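Local coordinates for synaptonemal complex protein 2 (Mus musculus, PDB 5IWZ), which is a major component of the axial and lateral elements of synaptonemal complexes in meiotic prophase, needed for normal synapsis, fertility and insertion of SYCP3, at residues A89-M94 with M137-I142; K353-T358 with L373-D378; N24-L29 with S70-S75; K278-T283 with F311-H316. All coordinates share one frame; numbering follows the deposited sequence.

Contact 1 of 4, residues A89-M94 with M137-I142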
loop_
_atom_site.group_PDB
_atom_site.type_symbol
_atom_site.label_atom_id
_atom_site.label_comp_id
_atom_site.label_asym_id
_atom_site.label_seq_id
_atom_site.Cartn_x
_atom_site.Cartn_y
_atom_site.Cartn_z
ATOM N N ALA A 89 -22.720 21.956 3.871
ATOM C CA ALA A 89 -21.418 21.355 3.615
ATOM C C ALA A 89 -21.507 20.314 2.505
ATOM O O ALA A 89 -22.322 19.384 2.567
ATOM C CB ALA A 89 -20.874 20.717 4.895
ATOM N N GLY A 90 -20.670 20.490 1.479
ATOM C CA GLY A 90 -20.791 19.660 0.292
ATOM C C GLY A 90 -20.425 18.209 0.544
ATOM O O GLY A 90 -21.112 17.300 0.076
ATOM N N LEU A 91 -19.339 17.965 1.280
ATOM C CA LEU A 91 -18.937 16.581 1.487
ATOM C C LEU A 91 -19.992 15.834 2.291
ATOM O O LEU A 91 -20.342 14.693 1.961
ATOM C CB LEU A 91 -17.562 16.518 2.162
ATOM C CG LEU A 91 -16.867 15.155 2.148
ATOM C CD1 LEU A 91 -16.782 14.605 0.733
ATOM C CD2 LEU A 91 -15.481 15.225 2.770
ATOM N N GLN A 92 -20.551 16.482 3.314
ATOM C CA GLN A 92 -21.542 15.813 4.154
ATOM C C GLN A 92 -22.842 15.576 3.403
ATOM O O GLN A 92 -23.509 14.555 3.613
ATOM C CB GLN A 92 -21.793 16.619 5.425
ATOM C CG GLN A 92 -21.050 16.073 6.627
ATOM C CD GLN A 92 -21.486 14.654 6.988
ATOM O OE1 GLN A 92 -20.654 13.780 7.240
ATOM N NE2 GLN A 92 -22.795 14.423 7.015
ATOM N N THR A 93 -23.217 16.501 2.520
ATOM C CA THR A 93 -24.383 16.275 1.671
ATOM C C THR A 93 -24.168 15.098 0.728
ATOM O O THR A 93 -25.082 14.298 0.498
ATOM C CB THR A 93 -24.704 17.537 0.877
ATOM O OG1 THR A 93 -24.819 18.638 1.782
ATOM C CG2 THR A 93 -26.012 17.363 0.125
ATOM N N MET A 94 -22.973 14.975 0.157
ATOM C CA MET A 94 -22.730 13.845 -0.731
ATOM C C MET A 94 -22.704 12.539 0.048
ATOM O O MET A 94 -23.177 11.510 -0.450
ATOM C CB MET A 94 -21.433 14.056 -1.521
ATOM C CG MET A 94 -21.601 15.116 -2.600
ATOM S SD MET A 94 -20.234 15.191 -3.790
ATOM C CE MET A 94 -18.926 15.830 -2.766
ATOM N N MET A 137 -10.031 8.397 2.570
ATOM C CA MET A 137 -9.607 8.871 3.892
ATOM C C MET A 137 -10.177 10.249 4.214
ATOM O O MET A 137 -10.453 10.530 5.382
ATOM C CB MET A 137 -8.074 8.894 4.014
ATOM C CG MET A 137 -7.409 7.518 4.022
ATOM S SD MET A 137 -8.134 6.297 5.153
ATOM C CE MET A 137 -8.104 7.194 6.720
ATOM N N VAL A 138 -10.344 11.120 3.206
ATOM C CA VAL A 138 -10.980 12.423 3.418
ATOM C C VAL A 138 -12.412 12.248 3.919
ATOM O O VAL A 138 -12.877 12.979 4.807
ATOM C CB VAL A 138 -10.934 13.252 2.115
ATOM C CG1 VAL A 138 -11.918 14.419 2.169
ATOM C CG2 VAL A 138 -9.507 13.757 1.833
ATOM N N ILE A 139 -13.138 11.280 3.354
ATOM C CA ILE A 139 -14.495 11.003 3.821
ATOM C C ILE A 139 -14.472 10.402 5.224
ATOM O O ILE A 139 -15.330 10.700 6.064
ATOM C CB ILE A 139 -15.211 10.069 2.832
ATOM C CG1 ILE A 139 -15.270 10.705 1.443
ATOM C CG2 ILE A 139 -16.596 9.707 3.359
ATOM C CD1 ILE A 139 -15.463 9.692 0.336
ATOM N N TYR A 140 -13.514 9.516 5.482
ATOM C CA TYR A 140 -13.414 8.896 6.794
ATOM C C TYR A 140 -13.220 9.955 7.870
ATOM O O TYR A 140 -13.881 9.915 8.913
ATOM C CB TYR A 140 -12.265 7.886 6.768
ATOM C CG TYR A 140 -11.925 7.157 8.053
ATOM C CD1 TYR A 140 -11.137 7.756 9.032
ATOM C CD2 TYR A 140 -12.327 5.842 8.252
ATOM C CE1 TYR A 140 -10.793 7.078 10.186
ATOM C CE2 TYR A 140 -11.986 5.157 9.399
ATOM C CZ TYR A 140 -11.218 5.780 10.362
ATOM O OH TYR A 140 -10.876 5.114 11.506
ATOM N N ASP A 141 -12.368 10.954 7.601
ATOM C CA ASP A 141 -11.988 11.938 8.611
ATOM C C ASP A 141 -12.992 13.069 8.784
ATOM O O ASP A 141 -12.821 13.880 9.696
ATOM C CB ASP A 141 -10.623 12.551 8.274
ATOM C CG ASP A 141 -9.503 11.540 8.330
ATOM O OD1 ASP A 141 -8.608 11.596 7.460
ATOM O OD2 ASP A 141 -9.512 10.687 9.241
ATOM N N ILE A 142 -14.029 13.157 7.948
ATOM C CA ILE A 142 -14.886 14.340 7.980
ATOM C C ILE A 142 -16.065 14.237 8.942
ATOM O O ILE A 142 -16.689 15.269 9.244
ATOM C CB ILE A 142 -15.414 14.661 6.571
ATOM C CG1 ILE A 142 -15.811 16.131 6.489
ATOM C CG2 ILE A 142 -16.585 13.756 6.232
ATOM C CD1 ILE A 142 -14.760 17.060 7.075
#

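Contact 2 of 4, residues K353-T358 with L373-D378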
loop_
_atom_site.group_PDB
_atom_site.type_symbol
_atom_site.label_atom_id
_atom_site.label_comp_id
_atom_site.label_asym_id
_atom_site.label_seq_id
_atom_site.Cartn_x
_atom_site.Cartn_y
_atom_site.Cartn_z
ATOM N N LYS A 353 30.669 -11.829 2.437
ATOM C CA LYS A 353 30.015 -11.911 1.139
ATOM C C LYS A 353 29.378 -10.561 0.821
ATOM O O LYS A 353 28.503 -10.095 1.562
ATOM C CB LYS A 353 28.957 -13.010 1.119
ATOM C CG LYS A 353 29.462 -14.343 0.651
ATOM C CD LYS A 353 28.329 -15.329 0.494
ATOM C CE LYS A 353 28.899 -16.724 0.331
ATOM N NZ LYS A 353 27.922 -17.755 0.771
ATOM N N LEU A 354 29.798 -9.958 -0.288
ATOM C CA LEU A 354 29.345 -8.641 -0.708
ATOM C C LEU A 354 28.347 -8.791 -1.845
ATOM O O LEU A 354 28.682 -9.328 -2.907
ATOM C CB LEU A 354 30.522 -7.779 -1.162
ATOM C CG LEU A 354 30.161 -6.368 -1.619
ATOM C CD1 LEU A 354 29.346 -5.680 -0.552
ATOM C CD2 LEU A 354 31.423 -5.548 -1.965
ATOM N N LEU A 355 27.117 -8.352 -1.609
ATOM C CA LEU A 355 26.108 -8.221 -2.655
ATOM C C LEU A 355 26.111 -6.762 -3.091
ATOM O O LEU A 355 25.762 -5.875 -2.301
ATOM C CB LEU A 355 24.729 -8.639 -2.140
ATOM C CG LEU A 355 23.541 -8.300 -3.059
ATOM C CD1 LEU A 355 23.614 -9.086 -4.369
ATOM C CD2 LEU A 355 22.228 -8.604 -2.317
ATOM N N THR A 356 26.511 -6.515 -4.339
ATOM C CA THR A 356 26.523 -5.182 -4.932
ATOM C C THR A 356 25.412 -5.086 -5.965
ATOM O O THR A 356 25.430 -5.828 -6.951
ATOM C CB THR A 356 27.867 -4.894 -5.595
ATOM O OG1 THR A 356 28.901 -5.043 -4.624
ATOM C CG2 THR A 356 27.904 -3.449 -6.139
ATOM N N LEU A 357 24.445 -4.187 -5.731
ATOM C CA LEU A 357 23.333 -3.933 -6.653
ATOM C C LEU A 357 23.589 -2.631 -7.386
ATOM O O LEU A 357 23.662 -1.574 -6.755
ATOM C CB LEU A 357 21.989 -3.817 -5.931
ATOM C CG LEU A 357 21.371 -4.931 -5.085
ATOM C CD1 LEU A 357 20.060 -4.415 -4.445
ATOM C CD2 LEU A 357 21.125 -6.163 -5.938
ATOM N N THR A 358 23.722 -2.702 -8.705
ATOM C CA THR A 358 23.782 -1.505 -9.534
ATOM C C THR A 358 22.353 -1.150 -9.930
ATOM O O THR A 358 21.677 -1.954 -10.576
ATOM C CB THR A 358 24.651 -1.740 -10.769
ATOM O OG1 THR A 358 25.979 -2.057 -10.358
ATOM C CG2 THR A 358 24.701 -0.500 -11.664
ATOM N N LEU A 373 23.863 -0.112 -4.228
ATOM C CA LEU A 373 23.635 -0.547 -2.862
ATOM C C LEU A 373 24.530 -1.744 -2.586
ATOM O O LEU A 373 24.558 -2.691 -3.380
ATOM C CB LEU A 373 22.166 -0.924 -2.648
ATOM C CG LEU A 373 21.197 0.241 -2.475
ATOM C CD1 LEU A 373 19.778 -0.253 -2.741
ATOM C CD2 LEU A 373 21.313 0.805 -1.062
ATOM N N LEU A 374 25.251 -1.697 -1.469
ATOM C CA LEU A 374 26.176 -2.745 -1.059
ATOM C C LEU A 374 25.698 -3.346 0.255
ATOM O O LEU A 374 25.396 -2.616 1.204
ATOM C CB LEU A 374 27.600 -2.194 -0.884
ATOM C CG LEU A 374 28.485 -1.938 -2.104
ATOM C CD1 LEU A 374 27.896 -0.895 -3.092
ATOM C CD2 LEU A 374 29.861 -1.504 -1.622
ATOM N N PHE A 375 25.610 -4.670 0.301
ATOM C CA PHE A 375 25.228 -5.398 1.501
ATOM C C PHE A 375 26.333 -6.398 1.815
ATOM O O PHE A 375 26.688 -7.219 0.959
ATOM C CB PHE A 375 23.891 -6.122 1.308
ATOM C CG PHE A 375 22.738 -5.213 0.922
ATOM C CD1 PHE A 375 21.910 -4.664 1.902
ATOM C CD2 PHE A 375 22.489 -4.911 -0.402
ATOM C CE1 PHE A 375 20.852 -3.836 1.560
ATOM C CE2 PHE A 375 21.427 -4.076 -0.762
ATOM C CZ PHE A 375 20.608 -3.543 0.225
ATOM N N TYR A 376 26.887 -6.320 3.024
ATOM C CA TYR A 376 27.893 -7.276 3.487
ATOM C C TYR A 376 27.240 -8.317 4.389
ATOM O O TYR A 376 26.536 -7.970 5.343
ATOM C CB TYR A 376 29.022 -6.572 4.246
ATOM C CG TYR A 376 29.925 -5.719 3.380
ATOM C CD1 TYR A 376 29.615 -4.385 3.129
ATOM C CD2 TYR A 376 31.084 -6.241 2.818
ATOM C CE1 TYR A 376 30.427 -3.596 2.340
ATOM C CE2 TYR A 376 31.914 -5.455 2.025
ATOM C CZ TYR A 376 31.579 -4.136 1.796
ATOM O OH TYR A 376 32.385 -3.348 1.012
ATOM N N PHE A 377 27.472 -9.586 4.076
ATOM C CA PHE A 377 26.903 -10.711 4.797
ATOM C C PHE A 377 28.005 -11.646 5.279
ATOM O O PHE A 377 29.099 -11.686 4.718
ATOM C CB PHE A 377 25.950 -11.516 3.907
ATOM C CG PHE A 377 24.731 -10.754 3.460
ATOM C CD1 PHE A 377 23.608 -10.663 4.278
ATOM C CD2 PHE A 377 24.697 -10.167 2.210
ATOM C CE1 PHE A 377 22.467 -9.982 3.850
ATOM C CE2 PHE A 377 23.562 -9.477 1.776
ATOM C CZ PHE A 377 22.454 -9.377 2.602
ATOM N N ASP A 378 27.694 -12.407 6.328
ATOM C CA ASP A 378 28.550 -13.512 6.729
ATOM C C ASP A 378 28.691 -14.516 5.584
ATOM O O ASP A 378 27.729 -14.814 4.875
ATOM C CB ASP A 378 27.976 -14.202 7.958
ATOM C CG ASP A 378 28.882 -15.310 8.470
ATOM O OD1 ASP A 378 29.856 -14.989 9.180
ATOM O OD2 ASP A 378 28.630 -16.486 8.141
#

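Contact 3 of 4, residues N24-L29 with S70-S75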
loop_
_atom_site.group_PDB
_atom_site.type_symbol
_atom_site.label_atom_id
_atom_site.label_comp_id
_atom_site.label_asym_id
_atom_site.label_seq_id
_atom_site.Cartn_x
_atom_site.Cartn_y
_atom_site.Cartn_z
ATOM N N ASN A 24 -16.294 15.486 -23.471
ATOM C CA ASN A 24 -15.058 14.716 -23.354
ATOM C C ASN A 24 -13.857 15.662 -23.433
ATOM O O ASN A 24 -12.855 15.388 -24.096
ATOM C CB ASN A 24 -14.987 13.606 -24.419
ATOM C CG ASN A 24 -13.982 12.496 -24.063
ATOM O OD1 ASN A 24 -13.566 12.371 -22.913
ATOM N ND2 ASN A 24 -13.610 11.680 -25.051
ATOM N N ASP A 25 -13.984 16.812 -22.764
ATOM C CA ASP A 25 -12.939 17.833 -22.692
ATOM C C ASP A 25 -12.509 18.002 -21.238
ATOM O O ASP A 25 -13.257 18.557 -20.419
ATOM C CB ASP A 25 -13.418 19.168 -23.258
ATOM C CG ASP A 25 -12.334 20.253 -23.199
ATOM O OD1 ASP A 25 -12.646 21.440 -23.408
ATOM O OD2 ASP A 25 -11.160 19.929 -22.936
ATOM N N PHE A 26 -11.291 17.568 -20.931
ATOM C CA PHE A 26 -10.771 17.611 -19.571
ATOM C C PHE A 26 -9.848 18.797 -19.313
ATOM O O PHE A 26 -9.408 18.980 -18.174
ATOM C CB PHE A 26 -10.049 16.296 -19.260
ATOM C CG PHE A 26 -10.980 15.190 -18.899
ATOM C CD1 PHE A 26 -11.204 14.882 -17.570
ATOM C CD2 PHE A 26 -11.652 14.472 -19.878
ATOM C CE1 PHE A 26 -12.075 13.886 -17.213
ATOM C CE2 PHE A 26 -12.532 13.455 -19.528
ATOM C CZ PHE A 26 -12.746 13.160 -18.199
ATOM N N LYS A 27 -9.557 19.615 -20.331
ATOM C CA LYS A 27 -8.724 20.800 -20.133
ATOM C C LYS A 27 -9.233 21.730 -19.033
ATOM O O LYS A 27 -8.415 22.155 -18.201
ATOM C CB LYS A 27 -8.568 21.552 -21.467
ATOM C CG LYS A 27 -7.693 20.843 -22.477
ATOM C CD LYS A 27 -7.085 21.819 -23.490
ATOM C CE LYS A 27 -8.148 22.582 -24.276
ATOM N NZ LYS A 27 -8.472 21.952 -25.595
ATOM N N PRO A 28 -10.527 22.084 -18.950
ATOM C CA PRO A 28 -10.953 22.932 -17.813
ATOM C C PRO A 28 -10.665 22.297 -16.462
ATOM O O PRO A 28 -10.059 22.939 -15.599
ATOM C CB PRO A 28 -12.459 23.136 -18.073
ATOM C CG PRO A 28 -12.560 23.085 -19.574
ATOM C CD PRO A 28 -11.592 21.973 -19.964
ATOM N N LEU A 29 -11.042 21.031 -16.261
ATOM C CA LEU A 29 -10.742 20.372 -14.994
ATOM C C LEU A 29 -9.244 20.392 -14.698
ATOM O O LEU A 29 -8.827 20.699 -13.571
ATOM C CB LEU A 29 -11.263 18.937 -15.022
ATOM C CG LEU A 29 -11.297 18.208 -13.684
ATOM C CD1 LEU A 29 -12.379 18.803 -12.758
ATOM C CD2 LEU A 29 -11.513 16.723 -13.908
ATOM N N SER A 70 -7.898 9.202 -12.171
ATOM C CA SER A 70 -7.066 9.835 -11.148
ATOM C C SER A 70 -7.324 11.332 -11.061
ATOM O O SER A 70 -7.463 11.884 -9.963
ATOM C CB SER A 70 -5.570 9.602 -11.441
ATOM O OG SER A 70 -5.113 8.342 -10.972
ATOM N N SER A 71 -7.353 12.014 -12.214
ATOM C CA SER A 71 -7.525 13.467 -12.194
ATOM C C SER A 71 -8.876 13.853 -11.594
ATOM O O SER A 71 -8.980 14.847 -10.864
ATOM C CB SER A 71 -7.345 14.054 -13.604
ATOM O OG SER A 71 -8.455 13.786 -14.456
ATOM N N ILE A 72 -9.922 13.063 -11.853
ATOM C CA ILE A 72 -11.223 13.361 -11.259
ATOM C C ILE A 72 -11.175 13.159 -9.747
ATOM O O ILE A 72 -11.641 14.007 -8.977
ATOM C CB ILE A 72 -12.333 12.501 -11.899
ATOM C CG1 ILE A 72 -12.453 12.784 -13.403
ATOM C CG2 ILE A 72 -13.641 12.796 -11.219
ATOM C CD1 ILE A 72 -13.032 11.607 -14.218
ATOM N N LEU A 73 -10.628 12.020 -9.300
ATOM C CA LEU A 73 -10.606 11.720 -7.867
ATOM C C LEU A 73 -9.827 12.775 -7.099
ATOM O O LEU A 73 -10.208 13.152 -5.984
ATOM C CB LEU A 73 -9.999 10.336 -7.624
ATOM C CG LEU A 73 -10.809 9.167 -8.157
ATOM C CD1 LEU A 73 -9.937 7.928 -8.209
ATOM C CD2 LEU A 73 -12.022 8.928 -7.265
ATOM N N ILE A 74 -8.736 13.267 -7.688
ATOM C CA ILE A 74 -7.922 14.289 -7.038
ATOM C C ILE A 74 -8.678 15.609 -6.947
ATOM O O ILE A 74 -8.599 16.315 -5.933
ATOM C CB ILE A 74 -6.585 14.429 -7.786
ATOM C CG1 ILE A 74 -5.679 13.224 -7.470
ATOM C CG2 ILE A 74 -5.881 15.743 -7.452
ATOM C CD1 ILE A 74 -4.486 13.069 -8.440
ATOM N N SER A 75 -9.450 15.950 -7.987
ATOM C CA SER A 75 -10.221 17.194 -7.976
ATOM C C SER A 75 -11.259 17.200 -6.864
ATOM O O SER A 75 -11.452 18.219 -6.191
ATOM C CB SER A 75 -10.906 17.407 -9.331
ATOM O OG SER A 75 -9.956 17.334 -10.389
#

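Contact 4 of 4, residues K278-T283 with F311-H316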
loop_
_atom_site.group_PDB
_atom_site.type_symbol
_atom_site.label_atom_id
_atom_site.label_comp_id
_atom_site.label_asym_id
_atom_site.label_seq_id
_atom_site.Cartn_x
_atom_site.Cartn_y
_atom_site.Cartn_z
ATOM N N LYS A 278 9.741 -24.118 1.447
ATOM C CA LYS A 278 8.439 -23.614 1.053
ATOM C C LYS A 278 8.266 -22.126 1.334
ATOM O O LYS A 278 7.299 -21.531 0.842
ATOM C CB LYS A 278 7.338 -24.403 1.775
ATOM C CG LYS A 278 6.881 -25.655 1.059
ATOM C CD LYS A 278 6.132 -25.265 -0.213
ATOM C CE LYS A 278 4.684 -25.767 -0.183
ATOM N NZ LYS A 278 4.031 -25.763 -1.521
ATOM N N ARG A 279 9.159 -21.517 2.118
ATOM C CA ARG A 279 8.999 -20.110 2.466
ATOM C C ARG A 279 9.084 -19.247 1.215
ATOM O O ARG A 279 9.702 -19.617 0.210
ATOM C CB ARG A 279 10.060 -19.662 3.474
ATOM C CG ARG A 279 11.445 -19.444 2.875
ATOM C CD ARG A 279 12.520 -19.988 3.804
ATOM N NE ARG A 279 12.800 -19.118 4.930
ATOM C CZ ARG A 279 13.739 -19.362 5.837
ATOM N NH1 ARG A 279 14.463 -20.474 5.764
ATOM N NH2 ARG A 279 13.936 -18.500 6.820
ATOM N N ARG A 280 8.447 -18.085 1.283
ATOM C CA ARG A 280 8.490 -17.126 0.198
ATOM C C ARG A 280 9.126 -15.808 0.613
ATOM O O ARG A 280 9.134 -14.855 -0.185
ATOM C CB ARG A 280 7.070 -16.901 -0.347
ATOM C CG ARG A 280 6.362 -18.163 -0.793
ATOM C CD ARG A 280 6.949 -18.753 -2.058
ATOM N NE ARG A 280 6.739 -17.876 -3.209
ATOM C CZ ARG A 280 7.388 -17.999 -4.363
ATOM N NH1 ARG A 280 8.289 -18.961 -4.514
ATOM N NH2 ARG A 280 7.147 -17.156 -5.358
ATOM N N VAL A 281 9.646 -15.723 1.840
ATOM C CA VAL A 281 10.438 -14.593 2.312
ATOM C C VAL A 281 11.685 -15.160 2.983
ATOM O O VAL A 281 11.573 -15.910 3.956
ATOM C CB VAL A 281 9.661 -13.704 3.295
ATOM C CG1 VAL A 281 10.561 -12.613 3.834
ATOM C CG2 VAL A 281 8.436 -13.090 2.618
ATOM N N TYR A 282 12.863 -14.798 2.470
ATOM C CA TYR A 282 14.141 -15.157 3.058
ATOM C C TYR A 282 14.697 -13.937 3.766
ATOM O O TYR A 282 14.943 -12.903 3.129
ATOM C CB TYR A 282 15.124 -15.640 1.993
ATOM C CG TYR A 282 14.963 -17.094 1.639
ATOM C CD1 TYR A 282 15.729 -18.075 2.263
ATOM C CD2 TYR A 282 14.045 -17.487 0.683
ATOM C CE1 TYR A 282 15.574 -19.419 1.942
ATOM C CE2 TYR A 282 13.881 -18.825 0.358
ATOM C CZ TYR A 282 14.646 -19.786 0.992
ATOM O OH TYR A 282 14.475 -21.112 0.655
ATOM N N THR A 283 14.905 -14.060 5.073
ATOM C CA THR A 283 15.443 -12.982 5.896
ATOM C C THR A 283 16.855 -13.337 6.368
ATOM O O THR A 283 17.045 -14.344 7.047
ATOM C CB THR A 283 14.523 -12.731 7.085
ATOM O OG1 THR A 283 13.260 -12.255 6.601
ATOM C CG2 THR A 283 15.127 -11.711 8.013
ATOM N N PHE A 311 14.348 -10.778 1.606
ATOM C CA PHE A 311 14.350 -11.142 0.196
ATOM C C PHE A 311 12.968 -11.693 -0.115
ATOM O O PHE A 311 12.610 -12.766 0.371
ATOM C CB PHE A 311 15.429 -12.184 -0.099
ATOM C CG PHE A 311 16.841 -11.662 0.001
ATOM C CD1 PHE A 311 17.595 -11.428 -1.151
ATOM C CD2 PHE A 311 17.428 -11.434 1.239
ATOM C CE1 PHE A 311 18.906 -10.959 -1.068
ATOM C CE2 PHE A 311 18.740 -10.975 1.328
ATOM C CZ PHE A 311 19.481 -10.739 0.181
ATOM N N ASN A 312 12.203 -10.973 -0.933
ATOM C CA ASN A 312 10.767 -11.218 -1.093
ATOM C C ASN A 312 10.496 -11.919 -2.416
ATOM O O ASN A 312 10.478 -11.285 -3.471
ATOM C CB ASN A 312 10.012 -9.901 -0.995
ATOM C CG ASN A 312 10.220 -9.235 0.350
ATOM O OD1 ASN A 312 9.902 -9.815 1.403
ATOM N ND2 ASN A 312 10.785 -8.024 0.332
ATOM N N LEU A 313 10.249 -13.232 -2.349
ATOM C CA LEU A 313 10.123 -14.042 -3.558
ATOM C C LEU A 313 8.799 -13.809 -4.274
ATOM O O LEU A 313 8.706 -14.017 -5.490
ATOM C CB LEU A 313 10.265 -15.525 -3.214
ATOM C CG LEU A 313 11.655 -16.135 -3.052
ATOM C CD1 LEU A 313 12.581 -15.267 -2.188
ATOM C CD2 LEU A 313 11.497 -17.542 -2.444
ATOM N N GLY A 314 7.767 -13.385 -3.556
ATOM C CA GLY A 314 6.511 -13.101 -4.226
ATOM C C GLY A 314 6.553 -11.795 -4.993
ATOM O O GLY A 314 6.097 -11.715 -6.138
ATOM N N SER A 315 7.101 -10.755 -4.377
ATOM C CA SER A 315 7.100 -9.427 -4.961
ATOM C C SER A 315 8.378 -9.106 -5.716
ATOM O O SER A 315 8.464 -8.033 -6.325
ATOM C CB SER A 315 6.880 -8.393 -3.863
ATOM O OG SER A 315 7.842 -8.579 -2.844
ATOM N N HIS A 316 9.372 -9.990 -5.675
ATOM C CA HIS A 316 10.644 -9.795 -6.377
ATOM C C HIS A 316 11.283 -8.474 -5.974
ATOM O O HIS A 316 11.675 -7.656 -6.807
ATOM C CB HIS A 316 10.458 -9.902 -7.893
ATOM C CG HIS A 316 10.127 -11.290 -8.338
ATOM N ND1 HIS A 316 11.087 -12.180 -8.762
ATOM C CD2 HIS A 316 8.953 -11.968 -8.354
ATOM C CE1 HIS A 316 10.515 -13.334 -9.058
ATOM N NE2 HIS A 316 9.220 -13.233 -8.814
#

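Contact 1 of 4, residues A89-M94 with M137-I142
Val138 begins the meeting of helix 123-141 with helix 90-97, and it does so through one branch. Its CG1, anti to the backbone N (chi1 164°), lies 3.7 Å from CD2 of Leu91, the residue on which the apolar touches converge. Ile139 follows with a looser approach, its CG1 standing 4.2 Å from CD1 of Leu91, so the two methyls of the leucine fork are shared between successive residues of the longer helix. Within this armadillo-repeat-like helical domain Ile139 also packs on Leu99, Val100 and Met103 of helix 99-108, and Leu99 touches Leu91 as well. Ile142 then closes over the same leucine. Its CG1 comes to 3.8 Å from Leu91 CD2, CB is equally near and CG2 only slightly farther, so the methyl rests against the branch point of the isoleucine and not against a single carbon. CG2 of Ile142 also passes Gln92, whose side chain runs by in the opposite direction; the amide OE1 of Gln92 keeps 4.2 Å from that methyl and is satisfied just beyond the segments, in a hydrogen bond with Ser143 OG. No hydrogen bond joins the two segments themselves. The chemistry therefore implies that they meet through dispersion and shape, a forked leucine set among branched neighbours, with directional bonding entering only next door, at Ser143.

Contact 2 of 4, residues K353-T358 with L373-D378
Phe375 O is gripped by several groups of Leu354 and Leu355. Leu355 N donates to Phe375 O at 2.8 Å, in the carbonyl plane. Leu354 CA adds a CA-H...O contact, and Leu354 CD1 leans against the same oxygen. Bonds of this kind recur at alternate residues: Lys353 pairs with Phe377 and Leu357 with Leu373, each as a hydrogen-bonded antiparallel pair. The nearly straight bond from Leu357 N to Leu373 O (N-H...O 179°) lies close to the line of the acceptor's C=O. Strands 352-359 and 372-378 are thus neighbours in the five-stranded antiparallel sheet of the Spt16M-like domain, a member of the PH clan, with strands 341-349 and 288-291 flanking them. On one face Leu354 sends CD1 over the centre of the Tyr376 ring, 3.5 Å from the centroid and 9° off its normal, a CH-pi contact. With chi1 at -180° the leucine stretches away from its own amide nitrogen, which carries the methyl over the ring, and CD1 also meets Leu374 CB at 3.9 Å. An alanine in place of Tyr376 would be likely to strip Leu354 CD1 of its aromatic face and leave it less firmly held. On the other face Leu357 CD1 reaches the edge of the Phe375 ring, 3.9 Å from CE2, and Leu355 CB stands at the edge of Phe377. Phe375 and Phe377 extend this face to Ile309 of strand 308-312.

Contact 3 of 4, residues N24-L29 with S70-S75
Phe26 and Leu29 pack against Ile72, Ser71 and Ser75 in a mainly apolar contact within the armadillo-repeat-like domain, where the turn into helix 27-32 lies against helix 66-79. It is a largely buried seam with no hydrogen bond across it. The Phe26 ring offers its edge: CE1 lies 3.9 Å from Ile72 CD1, which stands near the ring plane. Asp25 shapes the turn from which the ring projects, OD2 accepting from Lys27 N at 3.1 Å from above the carboxylate plane. Three residues after the ring, Leu29 crosses Ile72 at about a right angle and brings CD2 to 4.1 Å from Ile72 CG1. With CG anti to its own amide nitrogen (chi1 -167°), Leu29 also sets its fork over the Ser75 hydroxyl. Replacing Leu29 with a glycine would probably open a gap beside Ile72 and Ser75 and take the hydrocarbon cover from the serine. Leu56 and Ile57 of helix 49-63 pack on Ile72 as well, while Ile17 of helix 13-23 touches Leu29. The Ser75 hydroxyl, 3.7 Å from Leu29 CG, donates back along its helix: OG lies 2.7 Å from Ser71 O, which Ser75 N reaches from the opposite face of the carbonyl plane.

Contact 4 of 4, residues K278-T283 with F311-H316
Tyr282 and Phe311 form a hydrogen-bonded antiparallel pair between strands 281-285 and 308-312, in the four-stranded sheet of the Spt16M-like domain. Beyond it the second strand turns away, yet Leu313 N still donates to Arg280 O at 2.9 Å. The Leu313 side chain is wedged between Tyr282 and Arg280. Its CD2 sits at the edge of the Tyr282 ring, 3.9 Å from CE2, while Arg279 CD lies over one face of that ring. Arg280 approaches Leu313 at about a right angle. Bent at chi2 (-70°) and again at chi3 (-66°), its chain folds back to lay one guanidinium face over Leu313 CB, which is 4.0 Å from CZ. Val281 and Asn312, on the other side of the sheet, point the same way. CG1 and CG2 of Val281 both stand 3.8 Å from Asn312 OD1, an oxygen that accepts from Tyr216 N, linking the strand to the helical part of the chain. The amide of Asn312 is fixed at its other end too, ND2 bonding to Thr317 and Ser319. Val386 of helix 383-390 packs on both Tyr282 and Phe311. The backbone O of Tyr282 lies at the edge of the Phe311 ring, 3.5 Å from CD2, and accepts from Phe311 N at 2.7 Å.

Contacts 1 and 3 belong to the armadillo-repeat-like domain, centres about 20 Å apart, and both join helices and the turns at their ends through side chains, with no hydrogen bond between the segments; helix 123-141 of contact 1 also packs on helix 66-79 of contact 3. Contacts 2 and 4 lie in the Spt16M-like domain and are knitted by backbone hydrogen bonds, one along a full strand pair, the other where a pair frays into a turn. Phe311 meets Phe377 and Leu355, packing the two sheets together through apolar and aromatic side chains. Contact 3 is buried; the others are partly so, contact 2 with one largely buried face and one partly exposed, contact 4 alone with exposed residues, Arg280 and Gly314.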